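Local coordinates for protein chloramphenicol acetyltransferase (Bacteroides thetaiotaomicron, PDB 2I9D) that probably acetylates chloramphenicol and assembles as a trimer in which subunits share a beta sheet, at residues P28-G39 / R186-H197; D84-I92 / F101-N109. All blocks are in the same frame, centred on the assembly; numbering follows the deposited sequence.

The two contacts lie at the two edges of the mixed six-stranded sheet of one chain, on opposite sides of the chain's centre. Contact 1 joins strand 29-37 to 186-196; contact 2 joins 87-93 to 100-105, and strands 174-183 and 146-151 run between the two pairs. Their centres are about 18 Å apart and their nearest atoms about 9 Å, so they are related through the sheet and do not touch. In sequence, contact 2 falls between the two segments of contact 1. The predicted proton acceptor H197 belongs to contact 1, whose strand 29-37 also pairs with a second subunit; contact 2 lies away from that site, and no other chain touches its segments.

Contact 1. Residues P28-G39 / R186-H197; sequences PQLSITSEVECG and RLVMPIAMTIHH
T194 OG1 is held by two groups: S31 OG, 2.8 Å away across the non-hydrogen-bonded pair S31/T194, and, weakly, the backbone N of G162. The T194 hydroxyl stands beside its own backbone N (chi1 -64°), which leaves CG2 to rest on the amide end of Q29, 3.5 Å from NE2; that amide finds its main partner through OE1, at N170 N. On the same face T33 OG1 lies against A192 CB. Strands 29-37 and 186-196 run antiparallel, with L30, I32, S34 and V36 hydrogen-bonded to I195, M193, I191 and M189. The face of these residues is largely apolar, S34 excepted, whose OG bonds to Y156 O of the second subunit. V36 CG2 spans two neighbours, 3.7 Å from M189 CG and 3.9 Å from I191 CD1, while C38 SG closes on M189 CG at 3.6 Å. I32 CG2 packs beside M193 CG, the two side chains pointing the same way. At the solvent end E37 and R186 form only a long ion pair. At the other end P28 CB sits over one face of the H196 ring, and P28 O accepts H197 N at 2.8 Å in a fairly straight bond (161°). The H197 imidazole leans CD2 toward L30 CD2 and stacks with F22. S31 to T33 also pair with a strand of the second subunit, and E35 OE1 forms a salt bridge with R183 of that subunit. A sheet continued from one subunit into the next, with the predicted proton acceptor H197 just past the end of its strand, is characteristic of the chloramphenicol acetyltransferase fold.

Contact 2. Residues D84-I92 / F101-N109; sequences DTIDMLSPI and FTTRFPYHN
The beta hairpin of strands 87-93 and 100-105 is tied at its open end by D87, whose carboxylate reaches R104 with one oxygen and Y107 with the other. OD2 offers its anti lone pair to R104 NH2 at 2.7 Å and lies at the edge of the guanidinium, near its plane; NE adds a weak bond. R104 gets there fully extended from CG to NE, CG anti to the backbone N (chi1 -173°), and its NH1 forms further salt bridges with D143 and E138. OD1 receives Y107 N at 2.7 Å, nearly straight (170°) but from above the carboxylate plane. With an alanine here, Y107 N would probably lose this acceptor and R104 its carboxylate partner in the hairpin, leaving the guanidinium to D143 and E138. Hairpin pairing follows an antiparallel register in which M88, S90 and I92 are hydrogen-bonded to F105, T103 and F101. On that face the F105 ring runs along strand 87-93, CD2 beside M88 CG, CE2 4.0 Å from S90 CB and CZ 4.0 Å from I92 CD1, with I121 of helix 111-124 also against it. On the other face L89 CD2 meets R104 CB at 3.8 Å, the two side chains crossing at a slant.

Contact 1. Residues P28-G39 / R186-H197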
# COMPACT_ATOMS: atom_id res chain seq x y z
N PRO A 28 5.55 6.60 11.68
CA PRO A 28 4.35 7.41 11.98
C PRO A 28 3.47 7.71 10.77
O PRO A 28 2.54 8.50 10.87
CB PRO A 28 4.95 8.73 12.48
CG PRO A 28 6.18 8.88 11.64
CD PRO A 28 6.74 7.46 11.49
N GLN A 29 3.77 7.08 9.63
CA GLN A 29 3.15 7.46 8.37
C GLN A 29 2.04 6.51 8.05
O GLN A 29 2.07 5.34 8.40
CB GLN A 29 4.16 7.38 7.22
CG GLN A 29 5.41 8.22 7.45
CD GLN A 29 6.29 8.31 6.23
OE1 GLN A 29 6.82 9.37 5.93
NE2 GLN A 29 6.46 7.19 5.52
N LEU A 30 1.06 7.02 7.32
CA LEU A 30 0.21 6.06 6.65
C LEU A 30 0.11 6.29 5.16
O LEU A 30 0.19 7.44 4.71
CB LEU A 30 -1.12 5.84 7.40
CG LEU A 30 -2.57 6.28 7.23
CD1 LEU A 30 -3.10 6.14 5.81
CD2 LEU A 30 -3.27 5.30 8.14
N SER A 31 -0.04 5.20 4.41
CA SER A 31 -0.34 5.31 2.97
C SER A 31 -1.78 4.92 2.68
O SER A 31 -2.33 4.01 3.30
CB SER A 31 0.59 4.45 2.11
OG SER A 31 1.93 4.68 2.42
N ILE A 32 -2.37 5.57 1.70
CA ILE A 32 -3.73 5.23 1.33
C ILE A 32 -3.81 5.39 -0.17
O ILE A 32 -3.15 6.27 -0.73
CB ILE A 32 -4.77 6.16 2.05
CG1 ILE A 32 -6.22 5.85 1.59
CG2 ILE A 32 -4.41 7.67 1.87
CD1 ILE A 32 -7.29 6.50 2.47
N THR A 33 -4.59 4.53 -0.82
CA THR A 33 -4.98 4.71 -2.22
C THR A 33 -6.51 4.75 -2.34
O THR A 33 -7.21 3.93 -1.72
CB THR A 33 -4.42 3.59 -3.11
OG1 THR A 33 -3.03 3.47 -2.85
CG2 THR A 33 -4.66 3.90 -4.59
N SER A 34 -7.02 5.67 -3.14
CA SER A 34 -8.45 5.73 -3.42
C SER A 34 -8.63 6.11 -4.88
O SER A 34 -7.65 6.33 -5.58
CB SER A 34 -9.16 6.74 -2.48
OG SER A 34 -10.56 6.81 -2.77
N GLU A 35 -9.87 6.18 -5.35
CA GLU A 35 -10.14 6.48 -6.75
C GLU A 35 -11.05 7.68 -6.84
O GLU A 35 -11.90 7.87 -5.97
CB GLU A 35 -10.72 5.28 -7.49
CG GLU A 35 -11.81 4.52 -6.76
CD GLU A 35 -12.57 3.55 -7.67
OE1 GLU A 35 -12.04 2.44 -7.93
OE2 GLU A 35 -13.69 3.93 -8.11
N VAL A 36 -10.82 8.53 -7.83
CA VAL A 36 -11.64 9.70 -8.03
C VAL A 36 -12.16 9.69 -9.45
O VAL A 36 -11.48 9.22 -10.38
CB VAL A 36 -10.90 11.07 -7.78
CG1 VAL A 36 -10.54 11.27 -6.32
CG2 VAL A 36 -9.68 11.27 -8.73
N GLU A 37 -13.38 10.21 -9.60
CA GLU A 37 -13.93 10.51 -10.92
C GLU A 37 -13.25 11.72 -11.45
O GLU A 37 -12.95 12.65 -10.71
CB GLU A 37 -15.43 10.76 -10.84
CG GLU A 37 -16.21 9.48 -10.87
CD GLU A 37 -17.72 9.71 -10.87
OE1 GLU A 37 -18.18 10.71 -11.47
OE2 GLU A 37 -18.43 8.87 -10.27
N CYS A 38 -12.99 11.71 -12.75
CA CYS A 38 -12.24 12.77 -13.40
C CYS A 38 -12.68 12.97 -14.85
O CYS A 38 -11.94 13.54 -15.65
CB CYS A 38 -10.73 12.46 -13.32
SG CYS A 38 -10.32 10.82 -13.92
N GLY A 39 -13.88 12.48 -15.19
CA GLY A 39 -14.45 12.63 -16.53
C GLY A 39 -14.58 14.08 -16.99
O GLY A 39 -14.25 14.41 -18.13
N ARG A 186 -17.98 5.39 -16.17
CA ARG A 186 -17.37 6.64 -15.65
C ARG A 186 -15.84 6.60 -15.62
O ARG A 186 -15.22 5.57 -15.31
CB ARG A 186 -17.91 7.00 -14.27
CG ARG A 186 -19.43 6.77 -14.12
CD ARG A 186 -20.16 7.92 -13.42
NE ARG A 186 -20.24 9.12 -14.26
CZ ARG A 186 -21.35 9.54 -14.89
NH1 ARG A 186 -22.50 8.88 -14.76
NH2 ARG A 186 -21.31 10.65 -15.63
N LEU A 187 -15.24 7.73 -15.97
CA LEU A 187 -13.79 7.86 -15.95
C LEU A 187 -13.32 8.07 -14.52
O LEU A 187 -13.77 8.99 -13.84
CB LEU A 187 -13.31 8.98 -16.87
CG LEU A 187 -11.82 8.92 -17.21
CD1 LEU A 187 -11.46 7.75 -18.19
CD2 LEU A 187 -11.38 10.28 -17.75
N VAL A 188 -12.44 7.17 -14.07
CA VAL A 188 -11.86 7.21 -12.71
C VAL A 188 -10.33 7.00 -12.80
O VAL A 188 -9.82 6.35 -13.73
CB VAL A 188 -12.47 6.09 -11.80
CG1 VAL A 188 -13.97 6.28 -11.60
CG2 VAL A 188 -12.18 4.69 -12.38
N MSE A 189 -9.60 7.55 -11.84
CA MSE A 189 -8.15 7.35 -11.78
C MSE A 189 -7.78 7.09 -10.34
O MSE A 189 -8.53 7.55 -9.48
CB MSE A 189 -7.43 8.59 -12.30
CG MSE A 189 -7.74 9.86 -11.55
SE MSE A 189 -6.79 11.39 -12.34
CE MSE A 189 -4.97 10.91 -11.73
N PRO A 190 -6.68 6.33 -10.08
CA PRO A 190 -6.24 6.14 -8.69
C PRO A 190 -5.23 7.19 -8.20
O PRO A 190 -4.41 7.70 -8.97
CB PRO A 190 -5.64 4.72 -8.70
CG PRO A 190 -5.16 4.52 -10.14
CD PRO A 190 -5.81 5.59 -11.01
N ILE A 191 -5.33 7.54 -6.92
CA ILE A 191 -4.39 8.45 -6.29
C ILE A 191 -4.01 7.88 -4.94
O ILE A 191 -4.86 7.62 -4.10
CB ILE A 191 -4.92 9.91 -6.20
CG1 ILE A 191 -5.32 10.44 -7.60
CG2 ILE A 191 -3.89 10.83 -5.49
CD1 ILE A 191 -5.96 11.80 -7.62
N ALA A 192 -2.71 7.64 -4.77
CA ALA A 192 -2.11 7.13 -3.57
C ALA A 192 -1.41 8.29 -2.86
O ALA A 192 -1.00 9.28 -3.50
CB ALA A 192 -1.10 6.04 -3.92
N MSE A 193 -1.29 8.20 -1.54
CA MSE A 193 -0.54 9.18 -0.79
C MSE A 193 -0.01 8.64 0.54
O MSE A 193 -0.57 7.74 1.13
CB MSE A 193 -1.36 10.46 -0.59
CG MSE A 193 -2.59 10.31 0.28
SE MSE A 193 -3.74 11.95 0.35
CE MSE A 193 -2.32 13.35 0.45
N THR A 194 1.10 9.24 0.98
CA THR A 194 1.75 8.91 2.23
C THR A 194 1.85 10.18 3.09
O THR A 194 2.42 11.18 2.69
CB THR A 194 3.11 8.26 1.97
OG1 THR A 194 2.86 7.03 1.31
CG2 THR A 194 3.90 7.96 3.26
N ILE A 195 1.23 10.14 4.26
CA ILE A 195 1.17 11.31 5.12
C ILE A 195 1.67 10.95 6.52
O ILE A 195 1.89 9.78 6.80
CB ILE A 195 -0.27 12.02 5.10
CG1 ILE A 195 -1.44 11.04 5.35
CG2 ILE A 195 -0.49 12.78 3.76
CD1 ILE A 195 -1.44 10.33 6.71
N HIS A 196 1.90 11.95 7.36
CA HIS A 196 2.29 11.70 8.75
C HIS A 196 1.00 11.63 9.56
O HIS A 196 0.23 12.58 9.54
CB HIS A 196 3.17 12.85 9.25
CG HIS A 196 3.87 12.56 10.54
ND1 HIS A 196 3.20 12.41 11.73
CD2 HIS A 196 5.19 12.43 10.83
CE1 HIS A 196 4.07 12.16 12.69
NE2 HIS A 196 5.28 12.19 12.18
N HIS A 197 0.76 10.53 10.26
CA HIS A 197 -0.49 10.36 11.01
C HIS A 197 -0.65 11.38 12.17
O HIS A 197 -1.78 11.60 12.66
CB HIS A 197 -0.59 8.93 11.55
CG HIS A 197 -2.00 8.45 11.78
ND1 HIS A 197 -3.04 9.31 12.09
CD2 HIS A 197 -2.53 7.20 11.77
CE1 HIS A 197 -4.15 8.61 12.24
NE2 HIS A 197 -3.87 7.33 12.05

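Contact 2. Residues D84-I92 / F101-N109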
# COMPACT_ATOMS: atom_id res chain seq x y z
N ASP A 84 2.00 28.77 5.05
CA ASP A 84 0.88 29.54 4.49
C ASP A 84 0.44 28.86 3.22
O ASP A 84 -0.75 28.71 2.97
CB ASP A 84 1.30 30.97 4.11
CG ASP A 84 1.59 31.90 5.33
OD1 ASP A 84 1.66 31.43 6.50
OD2 ASP A 84 1.76 33.13 5.08
N THR A 85 1.41 28.47 2.40
CA THR A 85 1.16 28.00 1.05
C THR A 85 2.03 26.76 0.74
O THR A 85 3.19 26.66 1.20
CB THR A 85 1.39 29.15 0.02
OG1 THR A 85 0.37 30.13 0.20
CG2 THR A 85 1.34 28.68 -1.41
N ILE A 86 1.45 25.84 -0.04
CA ILE A 86 2.08 24.59 -0.44
C ILE A 86 2.24 24.59 -1.95
O ILE A 86 1.27 24.84 -2.69
CB ILE A 86 1.21 23.37 0.03
CG1 ILE A 86 1.06 23.38 1.56
CG2 ILE A 86 1.80 22.03 -0.46
CD1 ILE A 86 2.38 23.43 2.35
N ASP A 87 3.46 24.36 -2.41
CA ASP A 87 3.71 24.19 -3.83
C ASP A 87 3.94 22.73 -4.21
O ASP A 87 3.95 21.84 -3.34
CB ASP A 87 4.88 25.06 -4.28
CG ASP A 87 4.61 26.55 -4.11
OD1 ASP A 87 3.46 27.01 -4.36
OD2 ASP A 87 5.55 27.26 -3.75
N MSE A 88 4.10 22.49 -5.50
CA MSE A 88 4.16 21.15 -6.05
C MSE A 88 5.56 20.83 -6.56
O MSE A 88 6.16 21.61 -7.30
CB MSE A 88 3.15 20.99 -7.21
CG MSE A 88 3.24 19.66 -7.97
SE MSE A 88 2.72 18.07 -6.85
CE MSE A 88 0.76 18.37 -6.75
N LEU A 89 6.08 19.67 -6.15
CA LEU A 89 7.18 19.02 -6.85
C LEU A 89 6.60 17.89 -7.67
O LEU A 89 5.69 17.20 -7.23
CB LEU A 89 8.22 18.44 -5.88
CG LEU A 89 9.02 19.39 -5.00
CD1 LEU A 89 10.13 18.62 -4.32
CD2 LEU A 89 9.61 20.59 -5.76
N SER A 90 7.13 17.68 -8.86
CA SER A 90 6.72 16.56 -9.64
C SER A 90 7.84 16.09 -10.58
O SER A 90 8.50 16.93 -11.22
CB SER A 90 5.40 16.87 -10.42
OG SER A 90 4.98 15.72 -11.16
N PRO A 91 8.06 14.76 -10.65
CA PRO A 91 9.02 14.18 -11.60
C PRO A 91 8.50 14.14 -13.06
O PRO A 91 7.78 13.20 -13.46
CB PRO A 91 9.29 12.76 -11.05
CG PRO A 91 8.07 12.41 -10.24
CD PRO A 91 7.45 13.73 -9.77
N ILE A 92 8.89 15.13 -13.85
CA ILE A 92 8.52 15.20 -15.25
C ILE A 92 9.37 14.26 -16.10
O ILE A 92 10.60 14.36 -16.11
CB ILE A 92 8.54 16.67 -15.77
CG1 ILE A 92 7.68 17.55 -14.84
CG2 ILE A 92 8.03 16.73 -17.22
CD1 ILE A 92 6.17 17.09 -14.74
N PHE A 101 12.91 14.51 -14.81
CA PHE A 101 13.56 15.54 -14.03
C PHE A 101 12.51 16.13 -13.09
O PHE A 101 11.44 16.60 -13.54
CB PHE A 101 14.20 16.58 -14.98
CG PHE A 101 14.83 17.74 -14.29
CD1 PHE A 101 16.09 17.63 -13.70
CD2 PHE A 101 14.15 18.97 -14.21
CE1 PHE A 101 16.68 18.71 -13.03
CE2 PHE A 101 14.74 20.08 -13.56
CZ PHE A 101 16.00 19.94 -12.96
N THR A 102 12.79 16.11 -11.79
CA THR A 102 11.88 16.70 -10.82
C THR A 102 11.98 18.22 -10.80
O THR A 102 13.09 18.78 -10.78
CB THR A 102 12.14 16.16 -9.40
OG1 THR A 102 12.08 14.74 -9.42
CG2 THR A 102 11.13 16.70 -8.38
N THR A 103 10.83 18.88 -10.79
CA THR A 103 10.78 20.34 -10.75
C THR A 103 9.60 20.90 -9.95
O THR A 103 8.65 20.17 -9.64
CB THR A 103 10.86 20.94 -12.19
OG1 THR A 103 11.29 22.31 -12.12
CG2 THR A 103 9.52 20.81 -12.93
N ARG A 104 9.68 22.18 -9.62
CA ARG A 104 8.72 22.86 -8.74
C ARG A 104 7.66 23.67 -9.52
O ARG A 104 7.99 24.37 -10.48
CB ARG A 104 9.45 23.78 -7.77
CG ARG A 104 8.55 24.41 -6.68
CD ARG A 104 9.40 25.16 -5.61
NE ARG A 104 8.54 25.88 -4.67
CZ ARG A 104 8.80 26.07 -3.37
NH1 ARG A 104 9.90 25.59 -2.81
NH2 ARG A 104 7.92 26.72 -2.63
N PHE A 105 6.40 23.55 -9.10
CA PHE A 105 5.29 24.31 -9.68
C PHE A 105 4.64 25.12 -8.56
O PHE A 105 4.21 24.56 -7.56
CB PHE A 105 4.23 23.38 -10.34
CG PHE A 105 4.78 22.51 -11.42
CD1 PHE A 105 4.75 22.93 -12.76
CD2 PHE A 105 5.37 21.27 -11.11
CE1 PHE A 105 5.28 22.12 -13.79
CE2 PHE A 105 5.91 20.47 -12.12
CZ PHE A 105 5.86 20.88 -13.46
N PRO A 106 4.60 26.46 -8.72
CA PRO A 106 3.95 27.27 -7.67
C PRO A 106 2.44 27.13 -7.71
O PRO A 106 1.85 27.04 -8.79
CB PRO A 106 4.38 28.71 -8.02
CG PRO A 106 4.58 28.68 -9.54
CD PRO A 106 5.17 27.28 -9.81
N TYR A 107 1.82 27.09 -6.54
CA TYR A 107 0.37 27.18 -6.48
C TYR A 107 -0.17 28.60 -6.82
O TYR A 107 0.35 29.62 -6.37
CB TYR A 107 -0.12 26.72 -5.11
CG TYR A 107 -1.62 26.78 -4.94
CD1 TYR A 107 -2.48 26.01 -5.75
CD2 TYR A 107 -2.19 27.60 -3.97
CE1 TYR A 107 -3.84 26.07 -5.59
CE2 TYR A 107 -3.56 27.65 -3.80
CZ TYR A 107 -4.37 26.90 -4.60
OH TYR A 107 -5.74 26.99 -4.41
N HIS A 108 -1.23 28.64 -7.63
CA HIS A 108 -2.01 29.86 -7.83
C HIS A 108 -3.48 29.48 -7.64
O HIS A 108 -3.91 28.43 -8.14
CB HIS A 108 -1.81 30.43 -9.24
CG HIS A 108 -0.39 30.80 -9.54
ND1 HIS A 108 0.26 31.84 -8.91
CD2 HIS A 108 0.50 30.29 -10.42
CE1 HIS A 108 1.50 31.94 -9.37
NE2 HIS A 108 1.67 31.01 -10.29
N ASN A 109 -4.24 30.31 -6.93
CA ASN A 109 -5.67 30.03 -6.67
C ASN A 109 -6.55 30.10 -7.94
O ASN A 109 -7.66 29.55 -7.98
CB ASN A 109 -6.22 30.89 -5.53
CG ASN A 109 -7.63 30.47 -5.07
OD1 ASN A 109 -8.20 29.46 -5.54
ND2 ASN A 109 -8.20 31.26 -4.14